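Local coordinates for immune protein (Enterobacter cloacae, PDB 6D7Y) that probably protects its host cell from contact-dependent growth inhibition by binding and neutralising the toxic C-terminal tip of a CdiA protein, at residues F36-F41 with G61-G66; D54-F59 with V87-G92; F72-G77 with L113-Y118. All blocks are in the same frame, centred on the assembly; numbering follows the deposited sequence.

Contact 1 of 3, residues F36-F41 with G61-G66; sequences FSEDFF and GDLYFG
S37 and Y64 grip each other through two hydrogen bonds at the edge of an antiparallel beta-sheet, where the outermost strand 30-36 gives way to a loop beside strand 63-75. The last sheet pairing is F36 with F65, a non-hydrogen-bonded antiparallel pair whose CA atoms lie 4.0 Å apart. One residue on, S37 N still donates to Y64 O over 2.9 Å, and the CA-H of F36 leans on the same oxygen. The backbone then turns away, and a side chain replaces it as acceptor: Y64 N gives its hydrogen to S37 OG at 2.9 Å. OG can do this because chi1 of 56° sets it between the backbone N and the carbonyl carbon of S37, facing the neighbouring strand. Both backbone polar atoms of Y64 are thus satisfied by a single residue.

A bridging water carries the polar network further. It hydrogen-bonds to S37 OG, donates to the carboxylate oxygen E38 OE2, and donates to D62 O, so that E38 reaches the backbone of 61-66 through solvent; the bend at chi2 of E38 brings its carboxylate back to this water.

Around L63 and F65 the contact is apolar, although L63 CD1 also lies against S37 OG. F40 swings over L63, which packs against F56 of helix 50-58, and the F40 ring meets the F65 ring obliquely, the planes at 47°, with F40 CZ 3.8 Å from F65 CD2. F40 also touches L52, which ties the loop to that helix. The methyl L63 CD2 sits over one face of the F40 ring, 4.0 Å from its centroid in a CH-pi contact, while F41 CB lies against the opposite face.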
loop_
_atom_site.group_PDB
_atom_site.type_symbol
_atom_site.label_atom_id
_atom_site.label_comp_id
_atom_site.label_asym_id
_atom_site.label_seq_id
_atom_site.Cartn_x
_atom_site.Cartn_y
_atom_site.Cartn_z
ATOM N N PHE B 36 12.615 -7.249 -5.283
ATOM C CA PHE B 36 11.759 -8.337 -5.796
ATOM C C PHE B 36 12.140 -9.730 -5.286
ATOM O O PHE B 36 13.315 -9.981 -5.005
ATOM C CB PHE B 36 11.921 -8.309 -7.309
ATOM C CG PHE B 36 13.349 -8.132 -7.726
ATOM C CD1 PHE B 36 14.195 -9.227 -7.861
ATOM C CD2 PHE B 36 13.876 -6.856 -7.900
ATOM C CE1 PHE B 36 15.529 -9.055 -8.206
ATOM C CE2 PHE B 36 15.206 -6.676 -8.244
ATOM C CZ PHE B 36 16.034 -7.777 -8.398
ATOM N N SER B 37 11.162 -10.641 -5.214
ATOM C CA SER B 37 11.411 -12.024 -4.737
ATOM C C SER B 37 12.010 -12.963 -5.810
ATOM O O SER B 37 12.480 -14.048 -5.486
ATOM C CB SER B 37 10.170 -12.635 -4.077
ATOM O OG SER B 37 9.052 -12.615 -4.930
ATOM N N GLU B 38 11.902 -12.574 -7.072
ATOM C CA GLU B 38 12.566 -13.270 -8.198
ATOM C C GLU B 38 12.891 -12.158 -9.177
ATOM O O GLU B 38 12.085 -11.242 -9.336
ATOM C CB GLU B 38 11.742 -14.360 -8.912
ATOM C CG GLU B 38 11.740 -15.759 -8.288
ATOM C CD GLU B 38 10.626 -16.010 -7.303
ATOM O OE1 GLU B 38 10.798 -16.875 -6.419
ATOM O OE2 GLU B 38 9.572 -15.361 -7.420
ATOM N N ASP B 39 14.063 -12.202 -9.809
ATOM C CA ASP B 39 14.424 -11.154 -10.773
ATOM C C ASP B 39 13.569 -11.340 -12.038
ATOM O O ASP B 39 13.979 -11.990 -13.006
ATOM C CB ASP B 39 15.925 -11.160 -11.091
ATOM C CG ASP B 39 16.352 -9.953 -11.926
ATOM O OD1 ASP B 39 15.576 -8.975 -12.014
ATOM O OD2 ASP B 39 17.470 -9.976 -12.485
ATOM N N PHE B 40 12.370 -10.759 -11.989
ATOM C CA PHE B 40 11.389 -10.853 -13.070
ATOM C C PHE B 40 11.405 -9.635 -13.986
ATOM O O PHE B 40 10.893 -9.709 -15.107
ATOM C CB PHE B 40 9.966 -11.045 -12.497
ATOM C CG PHE B 40 9.349 -9.786 -11.924
ATOM C CD1 PHE B 40 9.639 -9.360 -10.625
ATOM C CD2 PHE B 40 8.451 -9.035 -12.679
ATOM C CE1 PHE B 40 9.067 -8.204 -10.104
ATOM C CE2 PHE B 40 7.876 -7.878 -12.160
ATOM C CZ PHE B 40 8.184 -7.463 -10.869
ATOM N N PHE B 41 11.977 -8.520 -13.523
ATOM C CA PHE B 41 11.994 -7.308 -14.337
ATOM C C PHE B 41 13.233 -6.465 -14.014
ATOM O O PHE B 41 13.136 -5.269 -13.725
ATOM C CB PHE B 41 10.686 -6.542 -14.089
ATOM C CG PHE B 41 10.248 -5.682 -15.236
ATOM C CD1 PHE B 41 9.703 -6.272 -16.373
ATOM C CD2 PHE B 41 10.308 -4.296 -15.168
ATOM C CE1 PHE B 41 9.273 -5.503 -17.441
ATOM C CE2 PHE B 41 9.869 -3.520 -16.232
ATOM C CZ PHE B 41 9.354 -4.125 -17.372
ATOM N N GLY B 61 3.741 -18.419 -10.491
ATOM C CA GLY B 61 3.990 -18.605 -9.047
ATOM C C GLY B 61 3.833 -17.327 -8.220
ATOM O O GLY B 61 3.632 -16.254 -8.769
ATOM N N ASP B 62 3.919 -17.459 -6.898
ATOM C CA ASP B 62 3.795 -16.308 -5.976
ATOM C C ASP B 62 4.988 -15.380 -6.165
ATOM O O ASP B 62 6.124 -15.851 -6.320
ATOM C CB ASP B 62 3.733 -16.782 -4.535
ATOM C CG ASP B 62 2.565 -17.706 -4.279
ATOM O OD1 ASP B 62 1.652 -17.749 -5.112
ATOM O OD2 ASP B 62 2.565 -18.384 -3.237
ATOM N N LEU B 63 4.731 -14.074 -6.149
ATOM C CA LEU B 63 5.766 -13.077 -6.403
ATOM C C LEU B 63 5.522 -11.802 -5.614
ATOM O O LEU B 63 4.398 -11.398 -5.405
ATOM C CB LEU B 63 5.754 -12.744 -7.906
ATOM C CG LEU B 63 6.685 -11.703 -8.529
ATOM C CD1 LEU B 63 8.146 -12.074 -8.328
ATOM C CD2 LEU B 63 6.388 -11.583 -10.026
ATOM N N TYR B 64 6.610 -11.164 -5.206
ATOM C CA TYR B 64 6.569 -9.912 -4.475
ATOM C C TYR B 64 7.562 -8.946 -5.037
ATOM O O TYR B 64 8.592 -9.350 -5.537
ATOM C CB TYR B 64 7.000 -10.148 -3.009
ATOM C CG TYR B 64 7.525 -8.905 -2.275
ATOM C CD1 TYR B 64 6.653 -8.024 -1.651
ATOM C CD2 TYR B 64 8.892 -8.629 -2.205
ATOM C CE1 TYR B 64 7.119 -6.895 -0.992
ATOM C CE2 TYR B 64 9.373 -7.497 -1.539
ATOM C CZ TYR B 64 8.477 -6.638 -0.933
ATOM O OH TYR B 64 8.897 -5.519 -0.257
ATOM N N PHE B 65 7.219 -7.670 -4.966
ATOM C CA PHE B 65 8.188 -6.620 -5.233
ATOM C C PHE B 65 7.818 -5.463 -4.326
ATOM O O PHE B 65 6.661 -5.299 -3.931
ATOM C CB PHE B 65 8.341 -6.230 -6.713
ATOM C CG PHE B 65 7.190 -5.464 -7.297
ATOM C CD1 PHE B 65 7.198 -4.079 -7.300
ATOM C CD2 PHE B 65 6.150 -6.122 -7.916
ATOM C CE1 PHE B 65 6.168 -3.364 -7.875
ATOM C CE2 PHE B 65 5.100 -5.419 -8.484
ATOM C CZ PHE B 65 5.109 -4.034 -8.461
ATOM N N GLY B 66 8.824 -4.701 -3.941
ATOM C CA GLY B 66 8.614 -3.572 -3.080
ATOM C C GLY B 66 9.437 -2.414 -3.556
ATOM O O GLY B 66 10.390 -2.577 -4.337
HETATM O O HOH W 1 8.844 -15.528 -4.819
#

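Contact 2 of 3, residues D54-F59 with V87-G92; sequences DSFLGF and VLKYEG
F56 and K89 lie alongside each other, one reaching from helix to strand and the other from strand to helix, where helix 50-58 packs on a face of the antiparallel sheet, above strand 78-90. The axes of helix 54-58 and strand 87-90 run 9.7 Å apart at 29°, a near-parallel helix-on-sheet packing, and the long side chains span the gap from both sides.

F56 reaches down from the helix. Its CG lies anti to the backbone N (chi1 171°), which extends the ring to the strand with CZ leading. There the ring presents an edge to L88 C, which lies near its plane. F56 CZ also comes within 3.7 Å of K89 N. On the strand, V87 and K89 both direct their CB atoms toward the helix, and the ring tip settles between them. V87 CG1 is 3.8 Å from F56 CZ, approaching at a slant, and K89 CB touches the same carbon. F65, on the adjoining strand, meets the F56 ring edge-to-face, and L17 of helix 17-25 also packs against it, so the phenylalanine is buried among three elements of the fold.

K89 travels the other way. Beyond CG its chain is extended, and it runs up past the F56 ring toward the end of the helix, with CD 3.9 Å from F56 O. The ammonium group then finds two backbone carbonyls in the last turn and just after it, those of L57 and F59. Carbonyl oxygens at the C-terminal end of a helix would favour a positive charge there, and the lysine probably gains from this polarity. The two bonds differ: K89 NZ lies well above the carbonyl plane of L57, 3.2 Å from L57 O, whereas K89 NZ meets F59 O in the carbonyl plane at 2.7 Å.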
loop_
_atom_site.group_PDB
_atom_site.type_symbol
_atom_site.label_atom_id
_atom_site.label_comp_id
_atom_site.label_asym_id
_atom_site.label_seq_id
_atom_site.Cartn_x
_atom_site.Cartn_y
_atom_site.Cartn_z
ATOM N N ASP B 54 2.508 -6.195 -16.140
ATOM C CA ASP B 54 2.081 -7.319 -16.962
ATOM C C ASP B 54 2.969 -8.535 -16.677
ATOM O O ASP B 54 2.469 -9.651 -16.506
ATOM C CB ASP B 54 2.130 -6.945 -18.451
ATOM C CG ASP B 54 1.478 -7.994 -19.347
ATOM O OD1 ASP B 54 0.697 -8.823 -18.815
ATOM O OD2 ASP B 54 1.722 -7.977 -20.586
ATOM N N SER B 55 4.281 -8.307 -16.603
ATOM C CA SER B 55 5.241 -9.378 -16.310
ATOM C C SER B 55 5.011 -9.913 -14.916
ATOM O O SER B 55 5.075 -11.111 -14.694
ATOM C CB SER B 55 6.676 -8.870 -16.415
ATOM O OG SER B 55 6.949 -8.470 -17.733
ATOM N N PHE B 56 4.763 -9.010 -13.977
ATOM C CA PHE B 56 4.485 -9.388 -12.587
ATOM C C PHE B 56 3.269 -10.321 -12.534
ATOM O O PHE B 56 3.323 -11.381 -11.914
ATOM C CB PHE B 56 4.274 -8.126 -11.737
ATOM C CG PHE B 56 3.764 -8.390 -10.347
ATOM C CD1 PHE B 56 4.629 -8.786 -9.334
ATOM C CD2 PHE B 56 2.421 -8.214 -10.046
ATOM C CE1 PHE B 56 4.160 -9.024 -8.045
ATOM C CE2 PHE B 56 1.944 -8.450 -8.762
ATOM C CZ PHE B 56 2.814 -8.859 -7.762
ATOM N N LEU B 57 2.202 -9.937 -13.233
ATOM C CA LEU B 57 0.965 -10.721 -13.260
ATOM C C LEU B 57 1.071 -12.030 -14.027
ATOM O O LEU B 57 0.373 -12.986 -13.708
ATOM C CB LEU B 57 -0.180 -9.890 -13.819
ATOM C CG LEU B 57 -0.540 -8.678 -12.968
ATOM C CD1 LEU B 57 -1.533 -7.804 -13.704
ATOM C CD2 LEU B 57 -1.058 -9.080 -11.584
ATOM N N GLY B 58 1.934 -12.074 -15.034
ATOM C CA GLY B 58 2.109 -13.286 -15.831
ATOM C C GLY B 58 3.080 -14.283 -15.227
ATOM O O GLY B 58 3.225 -15.386 -15.746
ATOM N N PHE B 59 3.738 -13.912 -14.126
ATOM C CA PHE B 59 4.721 -14.800 -13.502
ATOM C C PHE B 59 4.087 -16.080 -12.963
ATOM O O PHE B 59 3.100 -16.034 -12.231
ATOM C CB PHE B 59 5.478 -14.077 -12.381
ATOM C CG PHE B 59 6.656 -14.850 -11.848
ATOM C CD1 PHE B 59 7.884 -14.821 -12.518
ATOM C CD2 PHE B 59 6.555 -15.590 -10.678
ATOM C CE1 PHE B 59 8.976 -15.526 -12.031
ATOM C CE2 PHE B 59 7.644 -16.294 -10.186
ATOM C CZ PHE B 59 8.857 -16.264 -10.864
ATOM N N VAL B 87 3.845 -5.012 -3.100
ATOM C CA VAL B 87 2.891 -5.535 -4.067
ATOM C C VAL B 87 3.135 -7.023 -4.075
ATOM O O VAL B 87 4.251 -7.467 -4.324
ATOM C CB VAL B 87 3.107 -4.933 -5.453
ATOM C CG1 VAL B 87 1.993 -5.394 -6.396
ATOM C CG2 VAL B 87 3.166 -3.412 -5.376
ATOM N N LEU B 88 2.096 -7.817 -3.824
ATOM C CA LEU B 88 2.290 -9.251 -3.758
ATOM C C LEU B 88 1.188 -10.020 -4.425
ATOM O O LEU B 88 0.039 -9.647 -4.301
ATOM C CB LEU B 88 2.428 -9.692 -2.292
ATOM C CG LEU B 88 1.384 -9.349 -1.232
ATOM C CD1 LEU B 88 0.157 -10.224 -1.282
ATOM C CD2 LEU B 88 1.971 -9.539 0.159
ATOM N N LYS B 89 1.548 -11.074 -5.151
ATOM C CA LYS B 89 0.525 -11.908 -5.775
ATOM C C LYS B 89 0.680 -13.292 -5.137
ATOM O O LYS B 89 1.794 -13.798 -4.984
ATOM C CB LYS B 89 0.574 -11.938 -7.324
ATOM C CG LYS B 89 1.367 -13.056 -7.973
ATOM C CD LYS B 89 0.938 -13.251 -9.423
ATOM C CE LYS B 89 1.459 -14.570 -9.957
ATOM N NZ LYS B 89 0.813 -14.946 -11.236
ATOM N N TYR B 90 -0.453 -13.869 -4.752
ATOM C CA TYR B 90 -0.530 -15.167 -4.081
ATOM C C TYR B 90 -1.746 -15.900 -4.642
ATOM O O TYR B 90 -2.488 -15.331 -5.446
ATOM C CB TYR B 90 -0.667 -14.976 -2.558
ATOM C CG TYR B 90 -1.814 -14.087 -2.166
ATOM C CD1 TYR B 90 -1.694 -12.716 -2.275
ATOM C CD2 TYR B 90 -3.020 -14.608 -1.661
ATOM C CE1 TYR B 90 -2.731 -11.864 -1.930
ATOM C CE2 TYR B 90 -4.074 -13.764 -1.304
ATOM C CZ TYR B 90 -3.919 -12.384 -1.455
ATOM O OH TYR B 90 -4.918 -11.487 -1.128
ATOM N N GLU B 91 -1.967 -17.137 -4.192
ATOM C CA GLU B 91 -3.086 -17.963 -4.701
ATOM C C GLU B 91 -4.449 -17.247 -4.698
ATOM O O GLU B 91 -5.239 -17.408 -5.630
ATOM C CB GLU B 91 -3.181 -19.293 -3.932
ATOM C CG GLU B 91 -4.196 -20.286 -4.508
ATOM C CD GLU B 91 -4.207 -21.628 -3.789
ATOM O OE1 GLU B 91 -3.440 -21.800 -2.813
ATOM O OE2 GLU B 91 -4.991 -22.509 -4.199
ATOM N N GLY B 92 -4.725 -16.486 -3.649
ATOM C CA GLY B 92 -5.990 -15.750 -3.558
ATOM C C GLY B 92 -6.113 -14.443 -4.334
ATOM O O GLY B 92 -7.213 -13.904 -4.441
#

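Contact 3 of 3, residues F72-G77 with L113-Y118; sequences FSVKDG and LEFQKY
V74 and F115 meet at about a right angle, the valine methyl CG1 standing 3.6 Å from the centroid of the F115 ring, only 6° off its normal. Both valine methyls reach the ring: CG1 over its centre, CG2 toward CE2 and CZ. F115 starts out with its CB directed away from the strand, yet a chi1 of -92° brings the ring back against the V74 methyls. F72 meets the CZ end of that ring at a slant, F72 CE2 lying 3.8 Å from F115 CZ. Through these residues helix 105-126 packs across the antiparallel sheet, the axis of 113-118 at 79° to that of strand 72-75, and L80 and L98 of other strands join the apolar layer.

Toward the hairpin turn charged side chains take over, without a hydrogen bond between the segments. E114, bent at chi2, lays its carboxylate across K75, placing E114 OE2 just 3.1 Å from K75 CG. The ammonium is not paired with this carboxylate: K75 NZ is 6.1 Å from E114 OE2, a buried oxygen with no polar partner in the model. Two acidic groups also come close, presumably unfavourably if both are ionised: D76 OD2, in a poorly ordered residue, lies 3.6 Å from E114 OE1, the carboxylate planes nearly perpendicular.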
loop_
_atom_site.group_PDB
_atom_site.type_symbol
_atom_site.label_atom_id
_atom_site.label_comp_id
_atom_site.label_asym_id
_atom_site.label_seq_id
_atom_site.Cartn_x
_atom_site.Cartn_y
_atom_site.Cartn_z
ATOM N N PHE B 72 5.370 10.938 0.735
ATOM C CA PHE B 72 4.032 10.488 0.362
ATOM C C PHE B 72 2.977 11.325 1.075
ATOM O O PHE B 72 2.926 11.315 2.291
ATOM C CB PHE B 72 3.838 9.014 0.733
ATOM C CG PHE B 72 2.495 8.483 0.348
ATOM C CD1 PHE B 72 2.253 8.065 -0.954
ATOM C CD2 PHE B 72 1.451 8.438 1.267
ATOM C CE1 PHE B 72 1.007 7.594 -1.332
ATOM C CE2 PHE B 72 0.202 7.961 0.893
ATOM C CZ PHE B 72 -0.020 7.541 -0.405
ATOM N N SER B 73 2.155 12.057 0.319
ATOM C CA SER B 73 1.104 12.887 0.919
ATOM C C SER B 73 -0.155 12.041 0.971
ATOM O O SER B 73 -0.574 11.495 -0.043
ATOM C CB SER B 73 0.864 14.161 0.106
ATOM O OG SER B 73 0.441 13.852 -1.207
ATOM N N VAL B 74 -0.753 11.930 2.146
ATOM C CA VAL B 74 -1.938 11.096 2.310
ATOM C C VAL B 74 -3.205 11.882 1.963
ATOM O O VAL B 74 -3.889 11.581 0.972
ATOM C CB VAL B 74 -2.018 10.535 3.748
ATOM C CG1 VAL B 74 -3.130 9.503 3.867
ATOM C CG2 VAL B 74 -0.685 9.902 4.135
ATOM N N LYS B 75 -3.487 12.906 2.760
ATOM C CA LYS B 75 -4.686 13.707 2.582
ATOM C C LYS B 75 -4.489 15.019 3.318
ATOM O O LYS B 75 -3.700 15.082 4.262
ATOM C CB LYS B 75 -5.858 12.962 3.223
ATOM C CG LYS B 75 -7.271 13.446 2.918
ATOM C CD LYS B 75 -7.807 12.943 1.591
ATOM C CE LYS B 75 -9.306 13.205 1.513
ATOM N NZ LYS B 75 -9.936 12.555 0.333
ATOM N N ASP B 76 -5.200 16.055 2.874
ATOM C CA ASP B 76 -5.184 17.391 3.493
ATOM C C ASP B 76 -3.806 17.936 3.926
ATOM O O ASP B 76 -3.688 18.600 4.959
ATOM C CB ASP B 76 -6.166 17.411 4.681
ATOM C CG ASP B 76 -7.616 17.145 4.263
ATOM O OD1 ASP B 76 -7.980 17.403 3.091
ATOM O OD2 ASP B 76 -8.405 16.704 5.126
ATOM N N GLY B 77 -2.777 17.651 3.133
ATOM C CA GLY B 77 -1.430 18.140 3.416
ATOM C C GLY B 77 -0.511 17.303 4.295
ATOM O O GLY B 77 0.697 17.535 4.272
ATOM N N LEU B 113 -6.981 7.773 9.949
ATOM C CA LEU B 113 -8.277 8.318 9.539
ATOM C C LEU B 113 -8.188 9.005 8.181
ATOM O O LEU B 113 -9.132 8.942 7.390
ATOM C CB LEU B 113 -8.899 9.221 10.605
ATOM C CG LEU B 113 -9.447 8.532 11.864
ATOM C CD1 LEU B 113 -10.022 9.570 12.808
ATOM C CD2 LEU B 113 -10.528 7.510 11.528
ATOM N N GLU B 114 -7.053 9.630 7.894
ATOM C CA GLU B 114 -6.850 10.243 6.585
ATOM C C GLU B 114 -6.729 9.150 5.525
ATOM O O GLU B 114 -7.282 9.294 4.436
ATOM C CB GLU B 114 -5.644 11.187 6.581
ATOM C CG GLU B 114 -5.831 12.434 7.435
ATOM C CD GLU B 114 -6.926 13.393 6.954
ATOM O OE1 GLU B 114 -7.100 14.444 7.610
ATOM O OE2 GLU B 114 -7.622 13.136 5.940
ATOM N N PHE B 115 -6.031 8.050 5.838
ATOM C CA PHE B 115 -5.952 6.934 4.888
ATOM C C PHE B 115 -7.323 6.339 4.630
ATOM O O PHE B 115 -7.653 6.011 3.483
ATOM C CB PHE B 115 -5.014 5.818 5.360
ATOM C CG PHE B 115 -3.603 5.960 4.879
ATOM C CD1 PHE B 115 -3.301 5.704 3.547
ATOM C CD2 PHE B 115 -2.579 6.273 5.747
ATOM C CE1 PHE B 115 -2.003 5.800 3.075
ATOM C CE2 PHE B 115 -1.273 6.358 5.287
ATOM C CZ PHE B 115 -0.985 6.120 3.947
ATOM N N GLN B 116 -8.115 6.177 5.696
ATOM C CA GLN B 116 -9.476 5.620 5.548
ATOM C C GLN B 116 -10.291 6.439 4.534
ATOM O O GLN B 116 -10.977 5.882 3.663
ATOM C CB GLN B 116 -10.225 5.552 6.898
ATOM C CG GLN B 116 -11.580 4.828 6.782
ATOM C CD GLN B 116 -12.407 4.814 8.062
ATOM O OE1 GLN B 116 -12.389 5.771 8.837
ATOM N NE2 GLN B 116 -13.180 3.725 8.272
ATOM N N LYS B 117 -10.234 7.760 4.668
ATOM C CA LYS B 117 -10.952 8.658 3.754
ATOM C C LYS B 117 -10.455 8.528 2.317
ATOM O O LYS B 117 -11.255 8.408 1.376
ATOM C CB LYS B 117 -10.791 10.114 4.189
ATOM C CG LYS B 117 -11.409 10.466 5.527
ATOM C CD LYS B 117 -11.059 11.906 5.886
ATOM C CE LYS B 117 -11.605 12.309 7.245
ATOM N NZ LYS B 117 -13.089 12.233 7.263
ATOM N N TYR B 118 -9.135 8.593 2.160
ATOM C CA TYR B 118 -8.479 8.459 0.866
ATOM C C TYR B 118 -8.827 7.158 0.146
ATOM O O TYR B 118 -9.221 7.176 -1.025
ATOM C CB TYR B 118 -6.950 8.575 1.010
ATOM C CG TYR B 118 -6.232 8.202 -0.265
ATOM C CD1 TYR B 118 -6.348 8.996 -1.399
ATOM C CD2 TYR B 118 -5.459 7.051 -0.346
ATOM C CE1 TYR B 118 -5.721 8.657 -2.584
ATOM C CE2 TYR B 118 -4.820 6.703 -1.525
ATOM C CZ TYR B 118 -4.955 7.513 -2.641
ATOM O OH TYR B 118 -4.339 7.186 -3.826
#

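Contacts 1 and 2 form one continuous patch, their centres 8 Å apart, and their segments alternate along the chain. Strands 63-75 and 78-90 are neighbours in the sheet, and probable hydrogen bonds of 2.9 Å from K89 N to L63 O and from V87 N to F65 O stitch the two contacts together. Helix 50-58 closes over both, with F56 CD1 3.4 Å from L63 CD2. Contact 3 lies across the chain's centre, about 28 Å from contact 1 and 27 Å from contact 2 between centres, the nearest atoms being about 13 Å and about 12 Å away. It nevertheless shares strand 63-75 with contact 1, so this single strand meets the 36-41 loop near its start and helix 105-126 near its end.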